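Local coordinates for beta-lactamase-like protein (Koribacter versatilis, PDB 6B9V) that probably hydrolyses diphosphate linkages in reactive photoproducts of FAD, as a manganese-binding PhnP-family enzyme of the metallo-beta-lactamase fold, at residues T8-G13 against L64-K69; L196-L201 against V216-K221. All blocks are in the same frame, centred on the assembly; numbering follows the deposited sequence.

Overall arrangement
The two contacts sit on different sheets of the metallo-beta-lactamase sandwich, and each sets an alpha helix against a strand or the end of one. Contact 1 is partly buried: helix 59-66 meets the end of strand 2-9, where a guanidinium bonds weakly to one backbone carbonyl and a water joins a carboxylate to another, with some apolar packing beside them. Contact 2 is buried, its side chains meeting through apolar packing alone, and places helix 212-222 on strand 195-199 in a beta-alpha-beta unit. It also buries less surface, 121 Å² against 195 Å². Their centres lie about 22 Å apart, yet they touch where the two sheets face each other, Val9 CG2 lying 3.6 Å from Phe197 CZ.

Contact 1: T8-G13 against L64-K69; sequences TVLGSG and LREGIK
Arg65 NH2 is shared between the carbonyl oxygen of Leu10 and the carboxylate of Asp254, the latter a salt bridge. The bond to Leu10 O is short, 2.8 Å from NH2, but weak, because the N-H...O angle is only 130°. The carbonyl approaches the edge of the guanidinium, near its plane, and the arginine chain bends at chi2 and chi3 to bring that edge round. One residue on, Glu66 reaches the strand backbone through a single water. Val9 O accepts from this water at 2.9 Å, and the same water donates to Glu66 OE1 at 2.7 Å.

Strand 2-9 belongs to one sheet of the metallo-beta-lactamase sandwich. The chain turns a corner at Leu10, and Leu10 and Gly11 both face Ser41 in a classic beta bulge. Helix 59-66 packs beside this corner and stops in a Schellman motif, with Gly67 at positive phi and its N bonded to Leu64 O at 3.2 Å.

Direct contacts flank the water bridge. The apolar one sets Leu10 CD2 3.8 Å from Glu66 CG, the two side chains crossing at a slant, while Met43, Leu52 and Gln62 also pack against the leucine. Glu66 folds back at chi2 (-74°), which turns its carboxylate to the methyl of Thr8; CG2 comes from the opposite direction to within 3.4 Å of OE1, a van der Waals approach of a methyl to a carboxylate oxygen. The threonine hydroxyl is engaged elsewhere, since OG1 bonds to Lys257 NZ, and the same ammonium makes a long, weak ion pair with Glu66 OE2.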
ATOM      1  N   THR A   8      14.806  12.853   4.368  1.00 18.41           N
ATOM      2  CA  THR A   8      14.253  11.836   5.264  1.00 15.12           C
ATOM      3  C   THR A   8      13.992  10.555   4.502  1.00 15.81           C
ATOM      4  O   THR A   8      13.372  10.572   3.431  1.00 13.73           O
ATOM      5  CB  THR A   8      12.926  12.304   5.919  1.00 19.40           C
ATOM      6  OG1 THR A   8      13.173  13.481   6.680  1.00 18.02           O
ATOM      7  CG2 THR A   8      12.353  11.226   6.833  1.00 18.62           C
ATOM      8  N   VAL A   9      14.473   9.445   5.051  1.00 15.27           N
ATOM      9  CA  VAL A   9      14.212   8.135   4.481  1.00 10.92           C
ATOM     10  C   VAL A   9      12.821   7.654   4.890  1.00 13.68           C
ATOM     11  O   VAL A   9      12.562   7.406   6.068  1.00 13.67           O
ATOM     12  CB  VAL A   9      15.274   7.119   4.930  1.00 16.06           C
ATOM     13  CG1 VAL A   9      14.987   5.744   4.349  1.00 15.67           C
ATOM     14  CG2 VAL A   9      16.691   7.618   4.518  1.00 14.32           C
ATOM     15  N   LEU A  10      11.927   7.545   3.916  1.00 11.14           N
ATOM     16  CA  LEU A  10      10.570   7.039   4.160  1.00 10.90           C
ATOM     17  C   LEU A  10      10.543   5.511   4.135  1.00 12.88           C
ATOM     18  O   LEU A  10       9.773   4.884   4.867  1.00 13.86           O
ATOM     19  CB  LEU A  10       9.596   7.605   3.119  1.00  9.75           C
ATOM     20  CG  LEU A  10       9.568   9.137   3.042  1.00 14.66           C
ATOM     21  CD1 LEU A  10       8.609   9.613   1.937  1.00 15.02           C
ATOM     22  CD2 LEU A  10       9.179   9.787   4.396  1.00 19.21           C
ATOM     23  N   GLY A  11      11.387   4.910   3.295  1.00 12.43           N
ATOM     24  CA  GLY A  11      11.527   3.463   3.287  1.00  9.32           C
ATOM     25  C   GLY A  11      12.907   3.090   2.754  1.00 12.61           C
ATOM     26  O   GLY A  11      13.400   3.733   1.848  1.00 13.24           O
ATOM     27  N   SER A  12      13.525   2.079   3.352  1.00 12.79           N
ATOM     28  CA  SER A  12      14.877   1.664   2.982  1.00 14.63           C
ATOM     29  C   SER A  12      14.893   0.242   2.416  1.00 15.37           C
ATOM     30  O   SER A  12      15.955  -0.326   2.169  1.00 14.41           O
ATOM     31  CB  SER A  12      15.804   1.762   4.203  1.00 10.22           C
ATOM     32  OG  SER A  12      15.370   0.891   5.247  1.00 11.02           O
ATOM     33  N   GLY A  13      13.713  -0.341   2.211  1.00 14.87           N
ATOM     34  CA  GLY A  13      13.634  -1.754   1.887  1.00 13.41           C
ATOM     35  C   GLY A  13      13.476  -2.076   0.403  1.00 15.63           C
ATOM     36  O   GLY A  13      13.294  -1.192  -0.430  1.00 14.04           O
ATOM     37  N   LEU A  64       1.866   9.418   7.095  1.00 13.29           N
ATOM     38  CA  LEU A  64       1.302   9.561   8.438  1.00 15.64           C
ATOM     39  C   LEU A  64       2.408   9.576   9.472  1.00 20.34           C
ATOM     40  O   LEU A  64       2.406  10.394  10.387  1.00 16.57           O
ATOM     41  CB  LEU A  64       0.313   8.422   8.736  1.00 17.01           C
ATOM     42  CG  LEU A  64      -0.992   8.467   7.953  1.00 18.10           C
ATOM     43  CD1 LEU A  64      -1.780   7.183   8.207  1.00 18.56           C
ATOM     44  CD2 LEU A  64      -1.812   9.714   8.372  1.00 23.95           C
ATOM     45  N   ARG A  65       3.359   8.661   9.295  1.00 16.04           N
ATOM     46  CA  ARG A  65       4.555   8.539  10.117  1.00 17.37           C
ATOM     47  C   ARG A  65       5.312   9.853  10.256  1.00 18.94           C
ATOM     48  O   ARG A  65       5.824  10.199  11.334  1.00 17.27           O
ATOM     49  CB  ARG A  65       5.486   7.506   9.463  1.00 24.45           C
ATOM     50  CG  ARG A  65       6.293   6.676  10.357  1.00 37.66           C
ATOM     51  CD  ARG A  65       6.396   5.313   9.732  1.00 31.90           C
ATOM     52  NE  ARG A  65       7.314   5.248   8.593  1.00 25.16           N
ATOM     53  CZ  ARG A  65       8.173   4.247   8.461  1.00 23.01           C
ATOM     54  NH1 ARG A  65       8.182   3.307   9.392  1.00 15.61           N
ATOM     55  NH2 ARG A  65       9.010   4.179   7.438  1.00 22.00           N
ATOM     56  N   GLU A  66       5.434  10.561   9.140  1.00 17.65           N
ATOM     57  CA  GLU A  66       6.223  11.785   9.152  1.00 18.21           C
ATOM     58  C   GLU A  66       5.402  13.073   9.230  1.00 21.90           C
ATOM     59  O   GLU A  66       5.962  14.175   9.148  1.00 23.05           O
ATOM     60  CB  GLU A  66       7.114  11.823   7.918  1.00 19.00           C
ATOM     61  CG  GLU A  66       8.184  10.748   7.930  1.00 21.16           C
ATOM     62  CD  GLU A  66       9.303  11.069   8.903  1.00 27.10           C
ATOM     63  OE1 GLU A  66      10.110  10.166   9.220  1.00 28.63           O
ATOM     64  OE2 GLU A  66       9.377  12.236   9.348  1.00 26.34           O
ATOM     65  N   GLY A  67       4.089  12.939   9.387  1.00 20.89           N
ATOM     66  CA  GLY A  67       3.206  14.091   9.509  1.00 22.38           C
ATOM     67  C   GLY A  67       3.139  14.969   8.271  1.00 24.78           C
ATOM     68  O   GLY A  67       2.981  16.185   8.382  1.00 26.64           O
ATOM     69  N   ILE A  68       3.256  14.364   7.089  1.00 18.58           N
ATOM     70  CA  ILE A  68       3.162  15.121   5.839  1.00 18.42           C
ATOM     71  C   ILE A  68       1.759  15.701   5.642  1.00 28.66           C
ATOM     72  O   ILE A  68       0.766  14.975   5.679  1.00 29.04           O
ATOM     73  CB  ILE A  68       3.520  14.255   4.623  1.00 21.44           C
ATOM     74  CG1 ILE A  68       4.990  13.812   4.702  1.00 21.80           C
ATOM     75  CG2 ILE A  68       3.238  15.015   3.313  1.00 24.68           C
ATOM     76  CD1 ILE A  68       5.383  12.825   3.610  1.00 20.01           C
ATOM     77  N   LYS A  69       1.690  17.012   5.429  1.00 24.93           N
ATOM     78  CA  LYS A  69       0.412  17.705   5.279  1.00 31.01           C
ATOM     79  C   LYS A  69       0.266  18.296   3.879  1.00 27.55           C
ATOM     80  O   LYS A  69      -0.811  18.734   3.490  1.00 24.39           O
ATOM     81  CB  LYS A  69       0.280  18.821   6.322  1.00 31.23           C
ATOM     82  CG  LYS A  69       0.356  18.358   7.774  1.00 45.15           C
ATOM     83  CD  LYS A  69      -0.958  17.730   8.230  1.00 54.90           C
ATOM     84  CE  LYS A  69      -0.894  17.279   9.685  1.00 58.59           C
ATOM     85  NZ  LYS A  69      -2.152  16.601  10.114  1.00 58.88           N
TER
HETATM   86  O   HOH W   1      10.253   7.985   7.665  1.00 20.21           O

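Contact 2: L196-L201 against V216-K221; sequences LFLDAL and VSIAEK
Leu198 carries this contact on the strand side, meeting Ile218 and Ala219 of helix 212-222 chiefly through one of its methyls. Its CB points at the helix but is still 5.7 Å from Ile218 CG2, too far to touch. At CG the separation from the same methyl has fallen to 4.7 Å. Beyond CG the two branches part company. CD1 makes the closest approach: the extended torsion, CD1 anti to CA (chi2 175°), carries this methyl to the helix, where it lies 3.7 Å from Ile218 CG2 and 4.1 Å from Ile218 CB. The same methyl also comes within 4.0 Å of Ala219 N and 4.3 Å of Ala219 CB, resting where the isoleucine branch, the helix backbone and the small alanine side chain converge. The other methyl is more distant from the isoleucine and lies along the strand, Leu198 CD2 being 4.0 Å from Leu196 CD1, which belongs to the residue two positions earlier on the same strand face.

Ile218 answers with its short branch. CG2 stands anti to the backbone N and is the methyl turned to the leucine. Everything that meets here is apolar apart from the backbone amide of Ala219, and the interaction is van der Waals packing alone.

The contact belongs to a beta-alpha-beta crossover: helix 212-222 links the parallel neighbours 195-199 and 226-230 and lies over them both. Leu198 and Val216 touch Phe229 of the second strand, and Ala219 packs on Thr227. On the other face of strand 195-199, Phe197 packs on Leu7 of strand 2-9, so this strand lies between its covering helix and the opposing sheet of the sandwich.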
ATOM      1  N   LEU A 196      25.340  10.462  -0.228  1.00 16.95           N
ATOM      2  CA  LEU A 196      25.031   9.642  -1.402  1.00 17.05           C
ATOM      3  C   LEU A 196      24.226   8.394  -1.025  1.00 17.38           C
ATOM      4  O   LEU A 196      24.607   7.659  -0.112  1.00 20.37           O
ATOM      5  CB  LEU A 196      26.321   9.231  -2.110  1.00 16.50           C
ATOM      6  CG  LEU A 196      26.196   8.226  -3.261  1.00 16.86           C
ATOM      7  CD1 LEU A 196      25.388   8.813  -4.412  1.00 16.01           C
ATOM      8  CD2 LEU A 196      27.590   7.801  -3.731  1.00 14.68           C
ATOM      9  N   PHE A 197      23.111   8.163  -1.711  1.00 15.47           N
ATOM     10  CA  PHE A 197      22.383   6.902  -1.547  1.00 16.56           C
ATOM     11  C   PHE A 197      22.650   5.998  -2.744  1.00 18.64           C
ATOM     12  O   PHE A 197      22.585   6.450  -3.880  1.00 15.51           O
ATOM     13  CB  PHE A 197      20.875   7.137  -1.393  1.00 12.76           C
ATOM     14  CG  PHE A 197      20.460   7.504   0.017  1.00 13.75           C
ATOM     15  CD1 PHE A 197      20.794   8.738   0.546  1.00 14.50           C
ATOM     16  CD2 PHE A 197      19.727   6.615   0.799  1.00 16.73           C
ATOM     17  CE1 PHE A 197      20.431   9.081   1.845  1.00 16.79           C
ATOM     18  CE2 PHE A 197      19.359   6.944   2.104  1.00 14.74           C
ATOM     19  CZ  PHE A 197      19.710   8.178   2.627  1.00 16.11           C
ATOM     20  N   LEU A 198      22.969   4.734  -2.474  1.00 14.57           N
ATOM     21  CA  LEU A 198      23.116   3.710  -3.505  1.00 13.86           C
ATOM     22  C   LEU A 198      22.265   2.494  -3.182  1.00 13.73           C
ATOM     23  O   LEU A 198      22.087   2.147  -2.026  1.00 13.37           O
ATOM     24  CB  LEU A 198      24.576   3.248  -3.645  1.00 14.79           C
ATOM     25  CG  LEU A 198      25.620   4.309  -3.995  1.00 17.99           C
ATOM     26  CD1 LEU A 198      27.030   3.672  -3.974  1.00 20.82           C
ATOM     27  CD2 LEU A 198      25.328   4.919  -5.357  1.00 14.76           C
ATOM     28  N   ASP A 199      21.788   1.843  -4.233  1.00 14.70           N
ATOM     29  CA  ASP A 199      21.178   0.509  -4.171  1.00 14.06           C
ATOM     30  C   ASP A 199      22.149  -0.518  -3.563  1.00 20.45           C
ATOM     31  O   ASP A 199      23.306  -0.591  -3.982  1.00 17.32           O
ATOM     32  CB  ASP A 199      20.793   0.114  -5.614  1.00 17.04           C
ATOM     33  CG  ASP A 199      20.101  -1.234  -5.716  1.00 23.36           C
ATOM     34  OD1 ASP A 199      20.764  -2.276  -5.551  1.00 23.75           O
ATOM     35  OD2 ASP A 199      18.890  -1.243  -6.012  1.00 23.53           O
ATOM     36  N   ALA A 200      21.709  -1.291  -2.566  1.00 13.97           N
ATOM     37  CA  ALA A 200      22.441  -2.517  -2.195  1.00 16.83           C
ATOM     38  C   ALA A 200      21.432  -3.561  -1.722  1.00 18.29           C
ATOM     39  O   ALA A 200      20.925  -3.506  -0.592  1.00 17.77           O
ATOM     40  CB  ALA A 200      23.518  -2.241  -1.116  1.00 15.62           C
ATOM     41  N   LEU A 201      21.121  -4.494  -2.618  1.00 16.33           N
ATOM     42  CA  LEU A 201      20.019  -5.418  -2.403  1.00 16.13           C
ATOM     43  C   LEU A 201      20.376  -6.558  -1.467  1.00 14.13           C
ATOM     44  O   LEU A 201      19.600  -6.901  -0.577  1.00 18.41           O
ATOM     45  CB  LEU A 201      19.547  -5.988  -3.740  1.00 16.25           C
ATOM     46  CG  LEU A 201      18.454  -7.061  -3.693  1.00 14.29           C
ATOM     47  CD1 LEU A 201      17.110  -6.404  -3.297  1.00 14.68           C
ATOM     48  CD2 LEU A 201      18.341  -7.796  -5.037  1.00 20.25           C
ATOM     49  N   VAL A 216      29.819  -1.016  -2.294  1.00 15.84           N
ATOM     50  CA  VAL A 216      30.991  -0.536  -1.559  1.00 19.32           C
ATOM     51  C   VAL A 216      32.105  -0.072  -2.522  1.00 19.79           C
ATOM     52  O   VAL A 216      32.723   0.981  -2.301  1.00 18.56           O
ATOM     53  CB  VAL A 216      31.536  -1.609  -0.596  1.00 16.75           C
ATOM     54  CG1 VAL A 216      32.934  -1.241  -0.119  1.00 24.21           C
ATOM     55  CG2 VAL A 216      30.581  -1.790   0.603  1.00 16.45           C
ATOM     56  N   SER A 217      32.371  -0.837  -3.586  1.00 20.96           N
ATOM     57  CA  SER A 217      33.371  -0.406  -4.578  1.00 27.64           C
ATOM     58  C   SER A 217      33.036   0.931  -5.248  1.00 25.45           C
ATOM     59  O   SER A 217      33.910   1.815  -5.417  1.00 19.84           O
ATOM     60  CB  SER A 217      33.547  -1.466  -5.660  1.00 28.90           C
ATOM     61  OG  SER A 217      34.270  -2.554  -5.143  1.00 42.87           O
ATOM     62  N   ILE A 218      31.773   1.060  -5.649  1.00 18.52           N
ATOM     63  CA  ILE A 218      31.280   2.317  -6.206  1.00 18.10           C
ATOM     64  C   ILE A 218      31.440   3.449  -5.189  1.00 20.47           C
ATOM     65  O   ILE A 218      31.932   4.539  -5.521  1.00 18.89           O
ATOM     66  CB  ILE A 218      29.798   2.178  -6.643  1.00 21.17           C
ATOM     67  CG1 ILE A 218      29.704   1.234  -7.850  1.00 20.36           C
ATOM     68  CG2 ILE A 218      29.172   3.547  -6.942  1.00 20.25           C
ATOM     69  CD1 ILE A 218      28.274   0.760  -8.174  1.00 19.82           C
ATOM     70  N   ALA A 219      31.048   3.183  -3.945  1.00 17.76           N
ATOM     71  CA  ALA A 219      31.144   4.175  -2.870  1.00 20.98           C
ATOM     72  C   ALA A 219      32.584   4.656  -2.683  1.00 20.24           C
ATOM     73  O   ALA A 219      32.838   5.846  -2.453  1.00 21.23           O
ATOM     74  CB  ALA A 219      30.598   3.601  -1.552  1.00 16.97           C
ATOM     75  N   GLU A 220      33.529   3.732  -2.791  1.00 20.20           N
ATOM     76  CA  GLU A 220      34.926   4.083  -2.584  1.00 19.99           C
ATOM     77  C   GLU A 220      35.514   4.802  -3.800  1.00 26.63           C
ATOM     78  O   GLU A 220      36.522   5.503  -3.688  1.00 27.58           O
ATOM     79  CB  GLU A 220      35.727   2.834  -2.222  1.00 25.67           C
ATOM     80  CG  GLU A 220      35.386   2.355  -0.806  1.00 42.15           C
ATOM     81  CD  GLU A 220      36.125   1.099  -0.381  1.00 55.00           C
ATOM     82  OE1 GLU A 220      36.173   0.829   0.842  1.00 61.92           O
ATOM     83  OE2 GLU A 220      36.645   0.379  -1.261  1.00 56.15           O
ATOM     84  N   LYS A 221      34.878   4.651  -4.956  1.00 23.14           N
ATOM     85  CA  LYS A 221      35.273   5.455  -6.103  1.00 21.69           C
ATOM     86  C   LYS A 221      34.706   6.875  -6.030  1.00 24.66           C
ATOM     87  O   LYS A 221      35.373   7.837  -6.428  1.00 21.79           O
ATOM     88  CB  LYS A 221      34.837   4.795  -7.414  1.00 23.34           C
ATOM     89  CG  LYS A 221      35.682   3.593  -7.827  1.00 30.71           C
ATOM     90  CD  LYS A 221      35.064   2.909  -9.044  1.00 38.25           C
ATOM     91  CE  LYS A 221      35.940   1.776  -9.570  1.00 47.59           C
ATOM     92  NZ  LYS A 221      36.187   0.735  -8.533  1.00 52.14           N
TER